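Long-range contacts in methyltransferase WBDD (Escherichia coli, PDB 4AZS), which joins a kinase and a methyltransferase in one chain and regulates the chain length of the O antigen in Escherichia coli O9a: residues A[198-203]-A[264-269]; A[363-368]-A[404-409]; A[433-438]-A[457-462]. All blocks are in the same frame, centred on the assembly; numbering follows the deposited sequence.

Interaction 1: A[198-203]-A[264-269]. With SO4 (sulfate ion), chain I.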
loop_
_atom_site.group_PDB
_atom_site.type_symbol
_atom_site.label_atom_id
_atom_site.label_comp_id
_atom_site.label_asym_id
_atom_site.label_seq_id
_atom_site.Cartn_x
_atom_site.Cartn_y
_atom_site.Cartn_z
ATOM N N CYS A 198 30.833 23.403 -16.128
ATOM C CA CYS A 198 31.782 24.508 -15.951
ATOM C C CYS A 198 32.627 24.676 -17.202
ATOM O O CYS A 198 32.763 23.757 -17.999
ATOM C CB CYS A 198 32.637 24.262 -14.744
ATOM S SG CYS A 198 31.668 24.252 -13.194
ATOM N N ALA A 199 33.174 25.861 -17.402
ATOM C CA ALA A 199 33.769 26.206 -18.680
ATOM C C ALA A 199 35.056 25.487 -18.943
ATOM O O ALA A 199 35.242 24.905 -20.003
ATOM C CB ALA A 199 34.017 27.724 -18.742
ATOM N N PHE A 200 35.974 25.619 -18.017
ATOM C CA PHE A 200 37.300 25.022 -18.115
ATOM C C PHE A 200 37.529 23.965 -17.029
ATOM O O PHE A 200 37.316 24.247 -15.843
ATOM C CB PHE A 200 38.377 26.118 -17.942
ATOM C CG PHE A 200 39.794 25.601 -18.076
ATOM C CD1 PHE A 200 40.394 25.493 -19.315
ATOM C CD2 PHE A 200 40.526 25.248 -16.969
ATOM C CE1 PHE A 200 41.689 25.022 -19.440
ATOM C CE2 PHE A 200 41.840 24.799 -17.079
ATOM C CZ PHE A 200 42.410 24.667 -18.313
ATOM N N TYR A 201 37.931 22.764 -17.408
ATOM C CA TYR A 201 38.406 21.772 -16.434
ATOM C C TYR A 201 39.507 20.876 -16.988
ATOM O O TYR A 201 39.499 20.516 -18.186
ATOM C CB TYR A 201 37.238 20.913 -15.844
ATOM C CG TYR A 201 36.701 19.851 -16.781
ATOM C CD1 TYR A 201 37.271 18.615 -16.822
ATOM C CD2 TYR A 201 35.649 20.102 -17.642
ATOM C CE1 TYR A 201 36.826 17.649 -17.676
ATOM C CE2 TYR A 201 35.169 19.112 -18.530
ATOM C CZ TYR A 201 35.780 17.894 -18.525
ATOM O OH TYR A 201 35.392 16.855 -19.338
ATOM N N ARG A 202 40.373 20.398 -16.082
ATOM C CA ARG A 202 41.557 19.592 -16.438
ATOM C C ARG A 202 41.771 18.656 -15.260
ATOM O O ARG A 202 41.870 19.143 -14.124
ATOM C CB ARG A 202 42.825 20.511 -16.401
ATOM C CG ARG A 202 43.485 21.028 -17.649
ATOM C CD ARG A 202 44.587 22.054 -17.304
ATOM N NE ARG A 202 45.670 21.381 -16.677
ATOM C CZ ARG A 202 46.587 21.888 -15.870
ATOM N NH1 ARG A 202 46.659 23.156 -15.494
ATOM N NH2 ARG A 202 47.467 21.050 -15.424
ATOM N N LEU A 203 42.030 17.379 -15.510
ATOM C CA LEU A 203 42.561 16.473 -14.482
ATOM C C LEU A 203 43.997 16.850 -14.084
ATOM O O LEU A 203 44.836 16.955 -14.940
ATOM C CB LEU A 203 42.535 15.037 -14.995
ATOM C CG LEU A 203 43.003 13.936 -14.068
ATOM C CD1 LEU A 203 41.961 13.766 -13.001
ATOM C CD2 LEU A 203 43.226 12.597 -14.810
ATOM N N CYS A 264 42.153 29.716 -27.246
ATOM C CA CYS A 264 42.731 28.479 -26.709
ATOM C C CYS A 264 41.808 27.385 -27.166
ATOM O O CYS A 264 40.574 27.468 -26.930
ATOM C CB CYS A 264 42.760 28.485 -25.206
ATOM S SG CYS A 264 43.267 26.887 -24.523
ATOM N N LYS A 265 42.374 26.405 -27.864
ATOM C CA LYS A 265 41.636 25.238 -28.348
ATOM C C LYS A 265 41.967 24.147 -27.374
ATOM O O LYS A 265 43.147 23.814 -27.219
ATOM C CB LYS A 265 42.141 24.745 -29.694
ATOM C CG LYS A 265 41.665 25.481 -30.915
ATOM C CD LYS A 265 41.996 24.718 -32.219
ATOM C CE LYS A 265 42.192 25.685 -33.394
ATOM N NZ LYS A 265 42.084 25.149 -34.785
ATOM N N PHE A 266 40.966 23.546 -26.770
ATOM C CA PHE A 266 41.204 22.524 -25.759
ATOM C C PHE A 266 40.483 21.255 -26.186
ATOM O O PHE A 266 39.256 21.244 -26.230
ATOM C CB PHE A 266 40.679 22.992 -24.385
ATOM C CG PHE A 266 41.322 22.300 -23.217
ATOM C CD1 PHE A 266 40.835 21.117 -22.740
ATOM C CD2 PHE A 266 42.422 22.839 -22.616
ATOM C CE1 PHE A 266 41.440 20.472 -21.671
ATOM C CE2 PHE A 266 43.031 22.228 -21.556
ATOM C CZ PHE A 266 42.543 21.041 -21.059
ATOM N N PHE A 267 41.239 20.208 -26.512
ATOM C CA PHE A 267 40.685 18.908 -26.934
ATOM C C PHE A 267 40.804 17.840 -25.841
ATOM O O PHE A 267 41.876 17.607 -25.312
ATOM C CB PHE A 267 41.438 18.398 -28.153
ATOM C CG PHE A 267 41.120 19.118 -29.449
ATOM C CD1 PHE A 267 40.389 20.321 -29.480
ATOM C CD2 PHE A 267 41.571 18.585 -30.661
ATOM C CE1 PHE A 267 40.126 20.963 -30.686
ATOM C CE2 PHE A 267 41.309 19.226 -31.858
ATOM C CZ PHE A 267 40.592 20.419 -31.875
ATOM N N TYR A 268 39.700 17.186 -25.519
ATOM C CA TYR A 268 39.706 16.049 -24.649
ATOM C C TYR A 268 39.959 14.808 -25.504
ATOM O O TYR A 268 39.322 14.605 -26.530
ATOM C CB TYR A 268 38.380 15.971 -23.908
ATOM C CG TYR A 268 38.243 17.104 -22.929
ATOM C CD1 TYR A 268 38.948 17.098 -21.737
ATOM C CD2 TYR A 268 37.450 18.204 -23.206
ATOM C CE1 TYR A 268 38.831 18.142 -20.825
ATOM C CE2 TYR A 268 37.323 19.257 -22.296
ATOM C CZ TYR A 268 38.009 19.210 -21.100
ATOM O OH TYR A 268 37.939 20.267 -20.207
ATOM N N TYR A 269 40.956 14.028 -25.107
ATOM C CA TYR A 269 41.221 12.710 -25.667
ATOM C C TYR A 269 40.466 11.679 -24.822
ATOM O O TYR A 269 40.026 10.660 -25.308
ATOM C CB TYR A 269 42.713 12.424 -25.570
ATOM C CG TYR A 269 43.595 13.429 -26.186
ATOM C CD1 TYR A 269 43.139 14.239 -27.191
ATOM C CD2 TYR A 269 44.930 13.560 -25.791
ATOM C CE1 TYR A 269 43.954 15.164 -27.780
ATOM C CE2 TYR A 269 45.772 14.486 -26.415
ATOM C CZ TYR A 269 45.271 15.276 -27.403
ATOM O OH TYR A 269 46.031 16.217 -28.059
HETATM S S SO4 I . 40.156 15.295 -18.036
HETATM O O1 SO4 I . 39.262 15.183 -19.208
HETATM O O2 SO4 I . 40.480 13.870 -17.770
HETATM O O3 SO4 I . 39.382 15.862 -16.917
HETATM O O4 SO4 I . 41.345 16.278 -18.344
HETATM O O HOH W 1 38.730 22.835 -20.339
#

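Interaction 2: A[363-368]-A[404-409]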
loop_
_atom_site.group_PDB
_atom_site.type_symbol
_atom_site.label_atom_id
_atom_site.label_comp_id
_atom_site.label_asym_id
_atom_site.label_seq_id
_atom_site.Cartn_x
_atom_site.Cartn_y
_atom_site.Cartn_z
ATOM N N ASP A 363 43.002 18.305 -46.017
ATOM C CA ASP A 363 42.136 17.169 -46.325
ATOM C C ASP A 363 40.640 17.435 -46.095
ATOM O O ASP A 363 39.812 16.561 -46.345
ATOM C CB ASP A 363 42.569 16.017 -45.393
ATOM C CG ASP A 363 42.162 14.649 -45.889
ATOM O OD1 ASP A 363 41.648 14.526 -47.025
ATOM O OD2 ASP A 363 42.377 13.690 -45.119
ATOM N N ASP A 364 40.283 18.623 -45.614
ATOM C CA ASP A 364 38.943 18.845 -45.094
ATOM C C ASP A 364 38.513 20.313 -45.211
ATOM O O ASP A 364 38.182 20.974 -44.216
ATOM C CB ASP A 364 38.890 18.381 -43.620
ATOM C CG ASP A 364 37.480 18.202 -43.104
ATOM O OD1 ASP A 364 36.569 17.929 -43.911
ATOM O OD2 ASP A 364 37.278 18.333 -41.881
ATOM N N VAL A 365 38.513 20.817 -46.424
ATOM C CA VAL A 365 38.105 22.177 -46.685
ATOM C C VAL A 365 36.588 22.277 -46.698
ATOM O O VAL A 365 35.917 21.881 -47.650
ATOM C CB VAL A 365 38.697 22.711 -47.984
ATOM C CG1 VAL A 365 38.206 24.129 -48.270
ATOM C CG2 VAL A 365 40.212 22.705 -47.900
ATOM N N ARG A 366 36.069 22.835 -45.620
ATOM C CA ARG A 366 34.637 22.930 -45.386
ATOM C C ARG A 366 34.356 24.281 -44.740
ATOM O O ARG A 366 35.261 24.916 -44.196
ATOM C CB ARG A 366 34.158 21.810 -44.453
ATOM C CG ARG A 366 34.649 20.416 -44.805
ATOM C CD ARG A 366 34.121 19.849 -46.131
ATOM N NE ARG A 366 32.859 19.121 -45.994
ATOM C CZ ARG A 366 32.667 18.022 -45.244
ATOM N NH1 ARG A 366 33.654 17.486 -44.522
ATOM N NH2 ARG A 366 31.463 17.452 -45.191
ATOM N N PRO A 367 33.100 24.723 -44.794
ATOM C CA PRO A 367 32.746 26.048 -44.291
ATOM C C PRO A 367 33.091 26.286 -42.841
ATOM O O PRO A 367 33.420 27.415 -42.484
ATOM C CB PRO A 367 31.234 26.111 -44.497
ATOM C CG PRO A 367 31.015 25.233 -45.665
ATOM C CD PRO A 367 31.980 24.093 -45.506
ATOM N N TRP A 368 33.047 25.240 -42.022
ATOM C CA TRP A 368 33.367 25.381 -40.601
ATOM C C TRP A 368 34.837 25.400 -40.299
ATOM O O TRP A 368 35.207 25.476 -39.142
ATOM C CB TRP A 368 32.692 24.297 -39.768
ATOM C CG TRP A 368 32.852 22.911 -40.312
ATOM C CD1 TRP A 368 33.858 21.990 -40.031
ATOM C CD2 TRP A 368 31.942 22.220 -41.243
ATOM N NE1 TRP A 368 33.652 20.813 -40.733
ATOM C CE2 TRP A 368 32.517 20.888 -41.470
ATOM C CE3 TRP A 368 30.753 22.567 -41.890
ATOM C CZ2 TRP A 368 31.907 19.957 -42.305
ATOM C CZ3 TRP A 368 30.149 21.623 -42.743
ATOM C CH2 TRP A 368 30.708 20.348 -42.937
ATOM N N PHE A 404 35.090 20.846 -55.135
ATOM C CA PHE A 404 33.963 21.195 -55.989
ATOM C C PHE A 404 32.672 21.182 -55.208
ATOM O O PHE A 404 31.767 21.973 -55.475
ATOM C CB PHE A 404 33.842 20.225 -57.163
ATOM C CG PHE A 404 34.999 20.277 -58.098
ATOM C CD1 PHE A 404 35.445 21.500 -58.596
ATOM C CD2 PHE A 404 35.619 19.111 -58.514
ATOM C CE1 PHE A 404 36.501 21.561 -59.479
ATOM C CE2 PHE A 404 36.677 19.159 -59.405
ATOM C CZ PHE A 404 37.127 20.388 -59.872
ATOM N N VAL A 405 32.595 20.267 -54.259
ATOM C CA VAL A 405 31.439 20.171 -53.402
ATOM C C VAL A 405 31.371 21.417 -52.515
ATOM O O VAL A 405 30.365 22.145 -52.538
ATOM C CB VAL A 405 31.465 18.877 -52.571
ATOM C CG1 VAL A 405 30.281 18.845 -51.625
ATOM C CG2 VAL A 405 31.433 17.661 -53.492
ATOM N N PHE A 406 32.439 21.662 -51.756
ATOM C CA PHE A 406 32.634 22.949 -51.073
ATOM C C PHE A 406 32.078 24.080 -51.934
ATOM O O PHE A 406 31.243 24.873 -51.474
ATOM C CB PHE A 406 34.124 23.208 -50.770
ATOM C CG PHE A 406 34.400 24.530 -50.083
ATOM C CD1 PHE A 406 34.018 24.743 -48.770
ATOM C CD2 PHE A 406 35.076 25.541 -50.729
ATOM C CE1 PHE A 406 34.285 25.932 -48.127
ATOM C CE2 PHE A 406 35.354 26.741 -50.084
ATOM C CZ PHE A 406 34.953 26.938 -48.780
ATOM N N VAL A 407 32.530 24.152 -53.180
ATOM C CA VAL A 407 32.131 25.265 -54.051
ATOM C C VAL A 407 30.621 25.263 -54.215
ATOM O O VAL A 407 29.969 26.304 -54.125
ATOM C CB VAL A 407 32.775 25.201 -55.450
ATOM C CG1 VAL A 407 31.999 26.067 -56.438
ATOM C CG2 VAL A 407 34.230 25.636 -55.379
ATOM N N ASN A 408 30.073 24.085 -54.461
ATOM C CA ASN A 408 28.649 23.971 -54.697
ATOM C C ASN A 408 27.823 24.278 -53.456
ATOM O O ASN A 408 26.788 24.948 -53.557
ATOM C CB ASN A 408 28.285 22.601 -55.222
ATOM C CG ASN A 408 27.580 22.685 -56.537
ATOM O OD1 ASN A 408 28.036 22.109 -57.524
ATOM N ND2 ASN A 408 26.508 23.460 -56.591
ATOM N N GLU A 409 28.273 23.791 -52.302
ATOM C CA GLU A 409 27.610 24.142 -51.044
ATOM C C GLU A 409 27.722 25.660 -50.766
ATOM O O GLU A 409 26.744 26.283 -50.393
ATOM C CB GLU A 409 28.057 23.251 -49.865
ATOM C CG GLU A 409 29.510 23.321 -49.435
ATOM C CD GLU A 409 29.855 22.299 -48.338
ATOM O OE1 GLU A 409 28.928 21.821 -47.671
ATOM O OE2 GLU A 409 31.044 21.949 -48.137
#

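Interaction 3: A[433-438]-A[457-462]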
loop_
_atom_site.group_PDB
_atom_site.type_symbol
_atom_site.label_atom_id
_atom_site.label_comp_id
_atom_site.label_asym_id
_atom_site.label_seq_id
_atom_site.Cartn_x
_atom_site.Cartn_y
_atom_site.Cartn_z
ATOM N N GLN A 433 27.227 30.534 -64.577
ATOM C CA GLN A 433 28.370 30.932 -65.367
ATOM C C GLN A 433 29.002 32.096 -64.640
ATOM O O GLN A 433 28.304 32.901 -64.040
ATOM C CB GLN A 433 27.926 31.371 -66.764
ATOM C CG GLN A 433 27.522 30.203 -67.623
ATOM C CD GLN A 433 27.547 30.489 -69.128
ATOM O OE1 GLN A 433 28.551 30.945 -69.716
ATOM N NE2 GLN A 433 26.443 30.165 -69.773
ATOM N N PRO A 434 30.326 32.169 -64.617
ATOM C CA PRO A 434 31.367 31.328 -65.144
ATOM C C PRO A 434 31.962 30.283 -64.177
ATOM O O PRO A 434 32.926 29.606 -64.529
ATOM C CB PRO A 434 32.427 32.358 -65.488
ATOM C CG PRO A 434 32.304 33.370 -64.391
ATOM C CD PRO A 434 30.885 33.350 -63.934
ATOM N N TRP A 435 31.379 30.109 -63.008
ATOM C CA TRP A 435 31.802 29.040 -62.108
ATOM C C TRP A 435 31.614 27.659 -62.740
ATOM O O TRP A 435 32.468 26.736 -62.640
ATOM C CB TRP A 435 31.079 29.179 -60.754
ATOM C CG TRP A 435 31.577 30.350 -59.924
ATOM C CD1 TRP A 435 32.697 30.379 -59.096
ATOM C CD2 TRP A 435 31.005 31.693 -59.818
ATOM N NE1 TRP A 435 32.849 31.608 -58.506
ATOM C CE2 TRP A 435 31.869 32.439 -58.891
ATOM C CE3 TRP A 435 29.887 32.325 -60.347
ATOM C CZ2 TRP A 435 31.617 33.773 -58.547
ATOM C CZ3 TRP A 435 29.638 33.671 -59.997
ATOM C CH2 TRP A 435 30.488 34.379 -59.121
ATOM N N SER A 436 30.517 27.493 -63.427
ATOM C CA SER A 436 30.241 26.234 -64.089
ATOM C C SER A 436 31.253 25.961 -65.206
ATOM O O SER A 436 31.649 24.820 -65.434
ATOM C CB SER A 436 28.839 26.298 -64.682
ATOM O OG SER A 436 28.771 27.463 -65.542
ATOM N N ASN A 437 31.654 27.018 -65.895
ATOM C CA ASN A 437 32.632 26.925 -66.982
ATOM C C ASN A 437 33.983 26.528 -66.436
ATOM O O ASN A 437 34.681 25.733 -67.027
ATOM C CB ASN A 437 32.738 28.266 -67.676
ATOM C CG ASN A 437 31.436 28.702 -68.260
ATOM O OD1 ASN A 437 30.497 27.917 -68.328
ATOM N ND2 ASN A 437 31.358 29.955 -68.680
ATOM N N TRP A 438 34.308 27.054 -65.258
ATOM C CA TRP A 438 35.539 26.722 -64.523
ATOM C C TRP A 438 35.622 25.249 -64.219
ATOM O O TRP A 438 36.610 24.562 -64.573
ATOM C CB TRP A 438 35.544 27.549 -63.236
ATOM C CG TRP A 438 36.562 27.180 -62.217
ATOM C CD1 TRP A 438 37.900 26.920 -62.403
ATOM C CD2 TRP A 438 36.353 27.087 -60.778
ATOM N NE1 TRP A 438 38.508 26.648 -61.206
ATOM C CE2 TRP A 438 37.640 26.737 -60.204
ATOM C CE3 TRP A 438 35.258 27.263 -59.937
ATOM C CZ2 TRP A 438 37.812 26.557 -58.841
ATOM C CZ3 TRP A 438 35.436 27.076 -58.559
ATOM C CH2 TRP A 438 36.686 26.729 -58.030
ATOM N N ALA A 457 44.667 28.580 -61.250
ATOM C CA ALA A 457 44.897 29.251 -62.539
ATOM C C ALA A 457 43.611 29.290 -63.369
ATOM O O ALA A 457 43.281 30.313 -63.977
ATOM C CB ALA A 457 46.036 28.595 -63.313
ATOM N N LEU A 458 42.852 28.201 -63.357
ATOM C CA LEU A 458 41.646 28.190 -64.153
ATOM C C LEU A 458 40.622 29.130 -63.496
ATOM O O LEU A 458 39.874 29.814 -64.198
ATOM C CB LEU A 458 41.108 26.777 -64.360
ATOM C CG LEU A 458 41.859 25.909 -65.362
ATOM C CD1 LEU A 458 41.356 24.478 -65.346
ATOM C CD2 LEU A 458 41.751 26.453 -66.766
ATOM N N PHE A 459 40.609 29.189 -62.165
ATOM C CA PHE A 459 39.697 30.054 -61.469
ATOM C C PHE A 459 39.905 31.518 -61.841
ATOM O O PHE A 459 38.958 32.216 -62.130
ATOM C CB PHE A 459 39.814 29.900 -59.955
ATOM C CG PHE A 459 39.019 30.929 -59.202
ATOM C CD1 PHE A 459 37.689 30.701 -58.902
ATOM C CD2 PHE A 459 39.595 32.147 -58.850
ATOM C CE1 PHE A 459 36.945 31.650 -58.217
ATOM C CE2 PHE A 459 38.858 33.104 -58.166
ATOM C CZ PHE A 459 37.540 32.845 -57.836
ATOM N N GLU A 460 41.149 31.956 -61.869
ATOM C CA GLU A 460 41.489 33.320 -62.279
ATOM C C GLU A 460 41.119 33.697 -63.724
ATOM O O GLU A 460 40.963 34.861 -64.054
ATOM C CB GLU A 460 42.988 33.546 -62.044
ATOM C CG GLU A 460 43.311 33.722 -60.547
ATOM C CD GLU A 460 44.798 33.571 -60.205
ATOM O OE1 GLU A 460 45.625 33.377 -61.137
ATOM O OE2 GLU A 460 45.141 33.635 -58.989
ATOM N N LYS A 461 40.969 32.719 -64.605
ATOM C CA LYS A 461 40.673 33.019 -65.980
ATOM C C LYS A 461 39.271 32.561 -66.329
ATOM O O LYS A 461 38.943 32.417 -67.508
ATOM C CB LYS A 461 41.692 32.310 -66.868
ATOM C CG LYS A 461 43.132 32.719 -66.578
ATOM C CD LYS A 461 43.457 34.105 -67.140
ATOM C CE LYS A 461 44.857 34.532 -66.723
ATOM N NZ LYS A 461 45.474 35.532 -67.633
ATOM N N LYS A 462 38.451 32.290 -65.312
ATOM C CA LYS A 462 37.170 31.641 -65.572
ATOM C C LYS A 462 36.275 32.462 -66.519
ATOM O O LYS A 462 35.539 31.881 -67.290
ATOM C CB LYS A 462 36.421 31.261 -64.291
ATOM C CG LYS A 462 36.055 32.426 -63.405
ATOM C CD LYS A 462 35.454 31.908 -62.109
ATOM C CE LYS A 462 35.139 33.052 -61.156
ATOM N NZ LYS A 462 36.363 33.880 -60.938
HETATM O O HOH W 2 33.560 31.761 -68.832
#

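Interaction 1: A[198-203]-A[264-269]
Strands 200-203 and 264-268 pass each other at 48° with their axes 9.8 Å apart, too far for backbone pairing, so aromatic side chains such as Tyr201 and Tyr268 bridge the gap. The phenol of Tyr268 lies across the face of the Tyr201 ring as an offset stack, planes 19° apart, its hydroxyl over the centre of that ring. From there Tyr268 OH donates to Tyr201 O, 2.6 Å away, in the carbonyl plane and on a lone pair. Water 1 donates to the same hydroxyl and accepts from Tyr201 N, so main chain and solvent together fix the phenol's tip. This is an interdomain packing: strand 200-207 edges the mixed sheet of the methyltransferase half, strand 262-268 runs inside the antiparallel sheet of the kinase half. Next to this pair, Phe200 turns its ring edge to the face of Phe266 in a T-shaped pair, CE1 of Phe200 3.8 Å from CE2 of Phe266. Arg202 adds its aliphatic stem, CG meeting CZ of Phe266 at 3.5 Å, while its NH1 bonds to Leu227 O. Beside the tyrosines a sulfate ion, probably from the crystallisation liquor, accepts a nearly straight bond from Leu203 N to its O4 (3.1 Å).

Interaction 2: A[363-368]-A[404-409]
Apolar packing centres on the ring of Phe406, which reaches from helix 404-409 to the loop 363-368. Val365 sets CG1 squarely over one face, 4.0 Å from the ring centroid and 2° off its normal, a CH-pi contact. The ring's rim meets the loop backbone: CD1 of Phe406 lies 3.6 Å from Val365 O, and Pro367 N sits at the ring edge near its plane. Pro367 adds CD, which slides along the same rim. With CG anti to the backbone N (chi1 179°), Phe406 carries its ring outward from the helix into this corner, where Leu345 and Leu348 of helix 341-357 also pack on it. The loop probably corresponds to the catalytic loop of a protein kinase fold, and helix 397-410 lies in what would be its C-lobe; Trp368, at the loop's end, touches the bound AMP. The charged groups form a salt-bridge network of Asp364, Arg366 and Glu409. NH1 of Arg366 makes a hydrogen-bonded salt bridge with OD1 of Asp364 (3.0 Å) within the guanidinium plane, whereas NE of Arg366 is in a long one with OE2 of Glu409 (4.0 Å). The guanidinium and that carboxylate are nearly coplanar, 23° apart, and CZ2 of Trp368 lies over the guanidinium centre. OE2 of Glu409 also packs 3.5 Å from CD of Pro367; the contact buries this oxygen without a hydrogen-bonding partner in the model.

Interaction 3: A[433-438]-A[457-462]
Aromatic and aliphatic packing between two helix ends makes this contact, in the helical far end of the kinase half: Trp438 and Trp435, from the start of helix 435-443, meet Phe459 in the last turn of helix 452-460 and Lys462 just after it. Trp438 lies against the turn at Leu458 and Phe459. CB of Phe459 sits off-centre over its five-membered ring, and the phenyl group presents its edge to the face of the six-membered ring, a T-shaped pair with planes at 76°. CD1 of Trp438 meets CB of Leu458 at 3.8 Å. Its NE1 comes close to Phe459 N, but both are donors; the indole N-H is instead spent on Leu455 O. Lys462 runs its chain past Pro434 to the face of Trp435. CG stands between the backbone N and the carbonyl carbon (chi1 62°); this CG of Lys462 passes CG of Pro434 at 4.0 Å, and the extended run from there brings CE of Lys462 over the Trp435 face, 3.8 Å from NE1 of Trp435. A bend at chi4 then lifts NZ above the Phe459 ring, where it bonds weakly to Phe459 O and forms a salt bridge with Glu342. Water 2 bridges the Asn437 side chain and the Lys462 carbonyl, accepting from ND2 and donating to O. Helix 341-357 packs against the cluster through Glu342 and Leu349, and helix 397-410 meets Trp438 through Phe403.

Placed in series along the chain, the three contacts follow one elongated molecule outward from its middle. Interaction 1, near the chain centre and buried, joins strands of two different sheets; interactions 2 and 3 belong to the kinase half, the former also buried, the latter 42 Å from the centre and only partly buried. The outer two are coupled: their centres lie about 17 Å apart, Val407 CG2 touches Trp438 CZ3 at 3.7 Å, and helix 341-357 packs on both. Ring packing recurs throughout, yet its polar complement changes: a direct hydroxyl-to-carbonyl bond joined by a water in interaction 1, a long salt bridge in interaction 2, and in interaction 3 a water bridge alone.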